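Local coordinates for uncharacterized protein Atu2129 (Agrobacterium tumefaciens, PDB 3DNH), which is of unknown function but has a CREG-like beta-barrel domain related to the FMN-binding pyridoxamine 5'-phosphate oxidase fold, at residues D175-A185 with R240-E248; A190-S201 with G212-D220. All blocks are in the same frame, centred on the assembly; numbering follows the deposited sequence.

Interaction 1: D175-A185 with R240-E248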
loop_
_atom_site.group_PDB
_atom_site.type_symbol
_atom_site.label_atom_id
_atom_site.label_comp_id
_atom_site.label_asym_id
_atom_site.label_seq_id
_atom_site.Cartn_x
_atom_site.Cartn_y
_atom_site.Cartn_z
ATOM N N ASP A 175 11.778 24.356 -1.571
ATOM C CA ASP A 175 12.943 25.152 -1.895
ATOM C C ASP A 175 13.618 25.692 -0.626
ATOM O O ASP A 175 13.014 26.449 0.141
ATOM C CB ASP A 175 12.525 26.279 -2.832
ATOM C CG ASP A 175 13.704 27.051 -3.402
ATOM O OD1 ASP A 175 14.877 26.762 -3.053
ATOM O OD2 ASP A 175 13.441 27.951 -4.227
ATOM N N LEU A 176 14.888 25.321 -0.433
ATOM C CA LEU A 176 15.626 25.706 0.779
ATOM C C LEU A 176 16.505 26.953 0.589
ATOM O O LEU A 176 17.019 27.485 1.567
ATOM C CB LEU A 176 16.435 24.538 1.365
ATOM C CG LEU A 176 15.713 23.194 1.692
ATOM C CD1 LEU A 176 16.671 22.173 2.310
ATOM C CD2 LEU A 176 14.484 23.341 2.542
ATOM N N SER A 177 16.667 27.398 -0.664
ATOM C CA SER A 177 17.414 28.621 -1.030
ATOM C C SER A 177 16.805 29.816 -0.365
ATOM O O SER A 177 15.587 29.944 -0.361
ATOM C CB SER A 177 17.310 28.871 -2.524
ATOM O OG SER A 177 17.595 27.689 -3.209
ATOM N N GLY A 178 17.630 30.690 0.201
ATOM C CA GLY A 178 17.110 31.884 0.879
ATOM C C GLY A 178 16.796 31.643 2.345
ATOM O O GLY A 178 16.702 32.592 3.113
ATOM N N ALA A 179 16.674 30.374 2.732
ATOM C CA ALA A 179 16.304 29.954 4.107
ATOM C C ALA A 179 17.426 29.293 4.922
ATOM O O ALA A 179 17.136 28.647 5.926
ATOM C CB ALA A 179 15.101 29.005 4.071
ATOM N N GLU A 180 18.690 29.500 4.538
ATOM C CA GLU A 180 19.806 28.880 5.277
ATOM C C GLU A 180 19.798 29.177 6.775
ATOM O O GLU A 180 20.134 28.302 7.561
ATOM C CB GLU A 180 21.179 29.207 4.676
ATOM C CG GLU A 180 21.257 30.471 3.844
ATOM C CD GLU A 180 20.524 30.343 2.518
ATOM O OE1 GLU A 180 19.513 31.042 2.354
ATOM O OE2 GLU A 180 20.938 29.544 1.651
ATOM N N GLU A 181 19.409 30.398 7.171
ATOM C CA GLU A 181 19.289 30.738 8.599
ATOM C C GLU A 181 18.312 29.832 9.364
ATOM O O GLU A 181 18.657 29.303 10.437
ATOM C CB GLU A 181 18.942 32.227 8.806
ATOM C CG GLU A 181 18.067 32.435 10.056
ATOM C CD GLU A 181 18.304 33.735 10.798
ATOM O OE1 GLU A 181 19.062 34.590 10.281
ATOM O OE2 GLU A 181 17.733 33.889 11.907
ATOM N N LEU A 182 17.097 29.652 8.834
ATOM C CA LEU A 182 16.118 28.697 9.416
ATOM C C LEU A 182 16.660 27.268 9.467
ATOM O O LEU A 182 16.505 26.547 10.457
ATOM C CB LEU A 182 14.851 28.670 8.552
ATOM C CG LEU A 182 13.772 27.682 8.992
ATOM C CD1 LEU A 182 13.109 28.150 10.284
ATOM C CD2 LEU A 182 12.716 27.496 7.891
HETATM N N MSE A 183 17.267 26.857 8.361
HETATM C CA MSE A 183 17.740 25.480 8.225
HETATM C C MSE A 183 18.922 25.232 9.168
HETATM O O MSE A 183 19.048 24.144 9.718
HETATM C CB MSE A 183 18.087 25.183 6.750
HETATM C CG MSE A 183 16.862 25.296 5.770
HETATM SE SE MSE A 183 15.124 24.581 6.500
HETATM C CE MSE A 183 15.547 22.695 6.751
ATOM N N ALA A 184 19.769 26.250 9.364
ATOM C CA ALA A 184 20.826 26.177 10.376
ATOM C C ALA A 184 20.247 26.026 11.802
ATOM O O ALA A 184 20.911 25.492 12.684
ATOM C CB ALA A 184 21.762 27.390 10.284
ATOM N N ALA A 185 19.008 26.442 12.014
ATOM C CA ALA A 185 18.369 26.357 13.364
ATOM C C ALA A 185 17.285 25.294 13.489
ATOM O O ALA A 185 16.772 25.040 14.596
ATOM C CB ALA A 185 17.812 27.704 13.775
ATOM N N ARG A 240 5.827 31.785 3.598
ATOM C CA ARG A 240 7.105 31.063 3.557
ATOM C C ARG A 240 7.994 31.665 4.621
ATOM O O ARG A 240 8.015 32.874 4.792
ATOM C CB ARG A 240 7.762 31.227 2.164
ATOM C CG ARG A 240 9.149 30.608 2.001
ATOM C CD ARG A 240 9.792 30.930 0.614
ATOM N NE ARG A 240 11.228 30.648 0.651
ATOM C CZ ARG A 240 11.758 29.433 0.532
ATOM N NH1 ARG A 240 10.978 28.374 0.369
ATOM N NH2 ARG A 240 13.065 29.277 0.610
ATOM N N VAL A 241 8.755 30.831 5.307
ATOM C CA VAL A 241 9.564 31.273 6.462
ATOM C C VAL A 241 11.063 31.090 6.133
ATOM O O VAL A 241 11.470 30.062 5.607
ATOM C CB VAL A 241 9.138 30.491 7.741
ATOM C CG1 VAL A 241 10.206 30.573 8.816
ATOM C CG2 VAL A 241 7.800 31.066 8.261
ATOM N N GLU A 242 11.877 32.113 6.399
ATOM C CA GLU A 242 13.279 32.056 5.931
ATOM C C GLU A 242 14.303 32.238 7.042
ATOM O O GLU A 242 15.449 31.781 6.947
ATOM C CB GLU A 242 13.503 33.053 4.789
ATOM C CG GLU A 242 13.050 32.482 3.446
ATOM C CD GLU A 242 13.381 33.388 2.289
ATOM O OE1 GLU A 242 13.629 34.613 2.504
ATOM O OE2 GLU A 242 13.383 32.867 1.149
ATOM N N THR A 243 13.832 32.832 8.130
ATOM C CA THR A 243 14.677 33.169 9.261
ATOM C C THR A 243 14.067 32.700 10.547
ATOM O O THR A 243 12.871 32.339 10.618
ATOM C CB THR A 243 14.908 34.700 9.364
ATOM O OG1 THR A 243 13.665 35.354 9.665
ATOM C CG2 THR A 243 15.489 35.257 8.069
ATOM N N LEU A 244 14.883 32.719 11.593
ATOM C CA LEU A 244 14.396 32.319 12.901
ATOM C C LEU A 244 13.343 33.310 13.399
ATOM O O LEU A 244 12.307 32.900 13.929
ATOM C CB LEU A 244 15.551 32.220 13.901
ATOM C CG LEU A 244 15.162 31.737 15.300
ATOM C CD1 LEU A 244 14.873 30.243 15.270
ATOM C CD2 LEU A 244 16.297 32.018 16.250
ATOM N N LYS A 245 13.622 34.608 13.245
ATOM C CA LYS A 245 12.649 35.639 13.602
ATOM C C LYS A 245 11.311 35.352 12.933
ATOM O O LYS A 245 10.279 35.407 13.592
ATOM C CB LYS A 245 13.117 37.059 13.224
ATOM C CG LYS A 245 12.251 38.127 13.890
ATOM C CD LYS A 245 12.922 39.504 13.980
ATOM C CE LYS A 245 12.459 40.225 15.236
ATOM N NZ LYS A 245 12.712 39.393 16.453
ATOM N N GLN A 246 11.343 35.025 11.635
ATOM C CA GLN A 246 10.127 34.755 10.883
ATOM C C GLN A 246 9.457 33.484 11.380
ATOM O O GLN A 246 8.235 33.416 11.450
ATOM C CB GLN A 246 10.379 34.697 9.374
ATOM C CG GLN A 246 10.790 36.045 8.748
ATOM C CD GLN A 246 11.178 35.904 7.289
ATOM O OE1 GLN A 246 11.375 34.799 6.781
ATOM N NE2 GLN A 246 11.293 37.033 6.601
ATOM N N PHE A 247 10.247 32.467 11.738
ATOM C CA PHE A 247 9.667 31.238 12.280
ATOM C C PHE A 247 8.901 31.492 13.593
ATOM O O PHE A 247 7.739 31.100 13.742
ATOM C CB PHE A 247 10.752 30.218 12.545
ATOM C CG PHE A 247 10.242 28.967 13.133
ATOM C CD1 PHE A 247 9.385 28.148 12.400
ATOM C CD2 PHE A 247 10.645 28.557 14.400
ATOM C CE1 PHE A 247 8.886 26.959 12.935
ATOM C CE2 PHE A 247 10.158 27.341 14.933
ATOM C CZ PHE A 247 9.290 26.553 14.185
ATOM N N GLU A 248 9.600 32.100 14.550
ATOM C CA GLU A 248 9.038 32.439 15.854
ATOM C C GLU A 248 7.747 33.276 15.710
ATOM O O GLU A 248 6.787 33.076 16.466
ATOM C CB GLU A 248 10.119 33.124 16.718
ATOM C CG GLU A 248 9.642 33.844 18.022
ATOM C CD GLU A 248 10.629 34.911 18.530
ATOM O OE1 GLU A 248 11.640 35.170 17.823
ATOM O OE2 GLU A 248 10.387 35.519 19.614
HETATM O O HOH W 1 17.848 32.882 5.765
#

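Interaction 2: A190-S201 with G212-D220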
loop_
_atom_site.group_PDB
_atom_site.type_symbol
_atom_site.label_atom_id
_atom_site.label_comp_id
_atom_site.label_asym_id
_atom_site.label_seq_id
_atom_site.Cartn_x
_atom_site.Cartn_y
_atom_site.Cartn_z
ATOM N N ALA A 190 13.403 22.267 16.600
ATOM C CA ALA A 190 12.590 21.050 16.799
ATOM C C ALA A 190 12.753 20.530 18.230
ATOM O O ALA A 190 11.766 20.224 18.902
ATOM C CB ALA A 190 12.988 19.933 15.771
ATOM N N THR A 191 14.006 20.418 18.676
ATOM C CA THR A 191 14.335 19.970 20.016
ATOM C C THR A 191 13.714 20.874 21.073
ATOM O O THR A 191 13.130 20.390 22.048
ATOM C CB THR A 191 15.868 19.924 20.234
ATOM O OG1 THR A 191 16.451 19.121 19.218
ATOM C CG2 THR A 191 16.232 19.331 21.577
ATOM N N ARG A 192 13.837 22.165 20.856
ATOM C CA ARG A 192 13.306 23.166 21.740
ATOM C C ARG A 192 11.827 22.996 21.918
ATOM O O ARG A 192 11.352 22.913 23.001
ATOM C CB ARG A 192 13.558 24.550 21.177
ATOM C CG ARG A 192 13.993 25.559 22.182
ATOM C CD ARG A 192 13.370 26.907 22.061
ATOM N NE ARG A 192 12.865 27.243 20.762
ATOM C CZ ARG A 192 11.674 27.746 20.543
ATOM N NH1 ARG A 192 10.881 27.996 21.526
ATOM N NH2 ARG A 192 11.296 27.997 19.333
ATOM N N LEU A 193 11.123 22.976 20.810
ATOM C CA LEU A 193 9.678 22.846 20.760
ATOM C C LEU A 193 9.166 21.519 21.272
ATOM O O LEU A 193 8.136 21.500 21.952
ATOM C CB LEU A 193 9.139 23.093 19.334
ATOM C CG LEU A 193 9.331 24.561 18.907
ATOM C CD1 LEU A 193 8.987 24.773 17.435
ATOM C CD2 LEU A 193 8.495 25.443 19.854
ATOM N N ASN A 194 9.868 20.428 20.954
ATOM C CA ASN A 194 9.513 19.095 21.461
ATOM C C ASN A 194 9.645 19.018 22.958
ATOM O O ASN A 194 9.038 18.147 23.582
ATOM C CB ASN A 194 10.336 17.941 20.797
ATOM C CG ASN A 194 9.894 17.636 19.374
ATOM O OD1 ASN A 194 8.724 17.788 19.048
ATOM N ND2 ASN A 194 10.844 17.239 18.492
ATOM N N ALA A 195 10.439 19.899 23.561
ATOM C CA ALA A 195 10.595 19.931 25.023
ATOM C C ALA A 195 9.463 20.693 25.722
ATOM O O ALA A 195 9.350 20.684 26.969
ATOM C CB ALA A 195 11.992 20.535 25.402
ATOM N N ILE A 196 8.610 21.358 24.938
ATOM C CA ILE A 196 7.462 22.043 25.540
ATOM C C ILE A 196 6.376 20.966 25.537
ATOM O O ILE A 196 5.890 20.584 24.489
ATOM C CB ILE A 196 7.036 23.354 24.778
ATOM C CG1 ILE A 196 8.225 24.335 24.700
ATOM C CG2 ILE A 196 5.806 24.041 25.469
ATOM C CD1 ILE A 196 7.956 25.654 23.851
ATOM N N LYS A 197 6.072 20.433 26.711
ATOM C CA LYS A 197 5.087 19.365 26.824
ATOM C C LYS A 197 3.768 19.777 26.135
ATOM O O LYS A 197 3.228 20.871 26.396
ATOM C CB LYS A 197 4.881 18.984 28.278
ATOM C CG LYS A 197 3.894 17.839 28.508
ATOM C CD LYS A 197 4.059 17.301 29.872
ATOM C CE LYS A 197 3.099 16.219 30.185
ATOM N NZ LYS A 197 3.379 15.769 31.558
ATOM N N GLY A 198 3.302 18.936 25.213
ATOM C CA GLY A 198 2.001 19.129 24.587
ATOM C C GLY A 198 2.072 20.001 23.360
ATOM O O GLY A 198 1.090 20.062 22.594
ATOM N N GLU A 199 3.205 20.674 23.142
ATOM C CA GLU A 199 3.278 21.642 22.037
ATOM C C GLU A 199 3.239 20.973 20.643
ATOM O O GLU A 199 2.553 21.468 19.747
ATOM C CB GLU A 199 4.502 22.540 22.139
ATOM C CG GLU A 199 4.338 23.863 21.417
ATOM C CD GLU A 199 3.655 24.945 22.298
ATOM O OE1 GLU A 199 4.224 26.047 22.400
ATOM O OE2 GLU A 199 2.572 24.720 22.921
ATOM N N ALA A 200 3.949 19.854 20.458
ATOM C CA ALA A 200 3.929 19.166 19.139
ATOM C C ALA A 200 2.493 18.672 18.834
ATOM O O ALA A 200 2.008 18.759 17.698
ATOM C CB ALA A 200 4.875 18.048 19.144
ATOM N N SER A 201 1.812 18.188 19.865
ATOM C CA SER A 201 0.427 17.722 19.731
ATOM C C SER A 201 -0.536 18.884 19.410
ATOM O O SER A 201 -1.408 18.738 18.534
ATOM C CB SER A 201 0.016 16.970 20.985
ATOM O OG SER A 201 -1.274 16.412 20.828
ATOM N N GLY A 212 -2.380 13.122 20.768
ATOM C CA GLY A 212 -1.527 11.953 20.894
ATOM C C GLY A 212 -0.149 12.343 21.352
ATOM O O GLY A 212 0.073 13.483 21.774
ATOM N N ARG A 213 0.773 11.388 21.291
ATOM C CA ARG A 213 2.145 11.680 21.679
ATOM C C ARG A 213 2.883 12.014 20.398
ATOM O O ARG A 213 3.453 11.141 19.725
ATOM C CB ARG A 213 2.790 10.552 22.507
ATOM C CG ARG A 213 2.010 10.144 23.830
ATOM C CD ARG A 213 1.204 11.297 24.533
ATOM N NE ARG A 213 2.007 12.348 25.204
ATOM C CZ ARG A 213 1.942 13.667 24.962
ATOM N NH1 ARG A 213 1.118 14.156 24.036
ATOM N NH2 ARG A 213 2.708 14.520 25.662
ATOM N N TRP A 214 2.794 13.293 20.042
ATOM C CA TRP A 214 3.419 13.861 18.831
ATOM C C TRP A 214 4.826 14.405 19.057
ATOM O O TRP A 214 5.148 14.879 20.153
ATOM C CB TRP A 214 2.536 14.993 18.311
ATOM C CG TRP A 214 1.267 14.476 17.741
ATOM C CD1 TRP A 214 0.088 14.306 18.393
ATOM C CD2 TRP A 214 1.071 13.982 16.409
ATOM N NE1 TRP A 214 -0.853 13.795 17.535
ATOM C CE2 TRP A 214 -0.277 13.565 16.316
ATOM C CE3 TRP A 214 1.888 13.883 15.279
ATOM C CZ2 TRP A 214 -0.824 13.039 15.128
ATOM C CZ3 TRP A 214 1.348 13.381 14.104
ATOM C CH2 TRP A 214 0.001 12.970 14.035
ATOM N N LYS A 215 5.652 14.349 18.018
ATOM C CA LYS A 215 6.944 15.036 17.982
ATOM C C LYS A 215 7.107 15.734 16.642
ATOM O O LYS A 215 6.647 15.215 15.626
ATOM C CB LYS A 215 8.100 14.047 18.181
ATOM C CG LYS A 215 8.227 13.453 19.640
ATOM C CD LYS A 215 8.656 14.535 20.676
ATOM C CE LYS A 215 8.559 14.058 22.146
ATOM N NZ LYS A 215 8.770 15.135 23.196
ATOM N N ILE A 216 7.735 16.915 16.650
ATOM C CA ILE A 216 8.212 17.561 15.432
ATOM C C ILE A 216 9.361 16.772 14.913
ATOM O O ILE A 216 10.301 16.485 15.670
ATOM C CB ILE A 216 8.694 18.958 15.690
ATOM C CG1 ILE A 216 7.514 19.807 16.174
ATOM C CG2 ILE A 216 9.379 19.573 14.413
ATOM C CD1 ILE A 216 7.899 21.148 16.663
ATOM N N THR A 217 9.276 16.388 13.642
ATOM C CA THR A 217 10.346 15.639 12.996
ATOM C C THR A 217 11.183 16.536 12.110
ATOM O O THR A 217 12.378 16.250 11.914
ATOM C CB THR A 217 9.825 14.392 12.207
ATOM O OG1 THR A 217 8.881 14.811 11.208
ATOM C CG2 THR A 217 9.116 13.423 13.185
ATOM N N SER A 218 10.586 17.618 11.585
ATOM C CA SER A 218 11.241 18.428 10.612
ATOM C C SER A 218 10.563 19.766 10.470
ATOM O O SER A 218 9.333 19.831 10.401
ATOM C CB SER A 218 11.269 17.685 9.250
ATOM O OG SER A 218 12.149 18.276 8.330
ATOM N N ILE A 219 11.371 20.843 10.420
ATOM C CA ILE A 219 10.878 22.211 10.133
ATOM C C ILE A 219 11.503 22.649 8.823
ATOM O O ILE A 219 12.696 22.435 8.618
ATOM C CB ILE A 219 11.285 23.212 11.238
ATOM C CG1 ILE A 219 10.723 22.743 12.611
ATOM C CG2 ILE A 219 10.879 24.656 10.842
ATOM C CD1 ILE A 219 11.342 23.408 13.821
ATOM N N ASP A 220 10.696 23.235 7.938
ATOM C CA ASP A 220 11.208 23.713 6.639
ATOM C C ASP A 220 10.555 25.064 6.306
ATOM O O ASP A 220 9.664 25.528 7.038
ATOM C CB ASP A 220 11.060 22.612 5.537
ATOM C CG ASP A 220 9.593 22.219 5.268
ATOM O OD1 ASP A 220 8.815 23.092 4.791
ATOM O OD2 ASP A 220 9.199 21.046 5.525
#

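Interaction 1: D175-A185 with R240-E248
Arg-240 spends both terminal nitrogens on one backbone oxygen: NH1 lies 2.8 Å and NH2 2.9 Å from Asp-175 O. The acceptor sits end-on, only 3° out of the guanidinium plane. NH1 lies in the carbonyl plane, whereas NH2 stands above it. Within its own segment Arg-240 NE makes a nearly straight salt bridge to Glu-242 OE2 at 3.1 Å, so three N-H donors fix the rotation of the guanidinium. Its extended chain, with CG anti to the backbone N (chi1 176°), carries the charge to the loop.

That loop is ordered by an Asx turn, Asp-175 OD1 accepting from Ser-177 N; Ser-177 OG donates to the same oxygen, on its syn lone pair. The Asx turn overlaps a type II beta turn from Leu-176 to Ala-179. Gly-178 takes positive phi there and packs against the Glu-242 carboxylate, its O 3.5 Å from Glu-242 CD. A water bridges Gly-178 O, Glu-181 N and Glu-242 O.

Two helices begin side by side, the axes of 180-185 and 244-248 at 72° and 9.3 Å apart at closest approach. Thr-243 N-caps the second helix through a capping box with Gln-246, and Glu-181 crosses to it: its OE2 takes the N-H of Leu-244 at 3.1 Å, the donor approaching from above the carboxylate plane. Helix-start polarity would be expected to stabilise the negative charge. Glu-242 O accepts from Leu-182 N. Leu-182 meets Val-241 and Phe-247 at about right angles, its CD1 lying 3.9 Å from Phe-247 CB. Its CD2 packs at 3.7 Å from Val-241 O, a buried oxygen with no hydrogen-bonding partner in the model. Ala-179 and Arg-240 also touch Pro-221, which shares a backbone hydrogen bond with Val-241.

Interaction 2: A190-S201 with G212-D220
The side-chain amide of Asn-194 lies against the backbone of Ile-216 much as a neighbouring strand would. Its OD1 receives Ile-216 N at 2.7 Å on an in-plane lone pair, and its ND2 donates to Ile-216 O at 3.0 Å with an N-H...O angle of 172°. The acceptor is just 2° out of the amide plane, so the two bonds hold the group flat. Lys-215 crosses Asn-194 obliquely: bent at chi2 (-68°), it lays CD 3.6 Å from Asn-194 CG and brings NZ to Asn-194 O.

Inward from the amide, Ile-216 divides its branches, CG2 to Ala-190 CB and CD1 to Leu-193 CB at 3.5 Å. Ile-219 joins it on the helix side, its CD1 3.6 Å from Ala-190 N; the classic bulge of Thr-217 and Ser-218 opposite Asp-225 lets residues three apart both face the helix. Toward the start of the strand, Ala-200 CB sits 3.9 Å from Trp-214 CB, while the indole NE1 hydrogen-bonds Lys-210 O.

Strand 215-220 is outermost within this chain in its three-stranded antiparallel sheet, and the paired amide bonds imply that helix 180-194 satisfies polar backbone groups on its outer edge while Ile-216 and Ile-219 pack against Ala-190 and Leu-193.

Overall arrangement
Both contacts lie in the part of the chain that follows the six-stranded barrel, with centres 18 Å apart. They share helix 180-194: interaction 1 uses its start and interaction 2 its end. Along the sequence interaction 2 is nested within the loop closed by interaction 1; the chain passes from helix 180-194 through helix 199-206 to strand 215-220, then through strands 223-227 and 232-236 to helix 244-254. The two contacts touch directly: Phe-247 CZ lies 3.7 Å from Leu-193 CD1, and Phe-247 CE1 lies 3.7 Å from Ile-219 CG2. Helices 180-194 and 244-254 thereby pack with the three-stranded sheet into one continuous unit alongside the barrel.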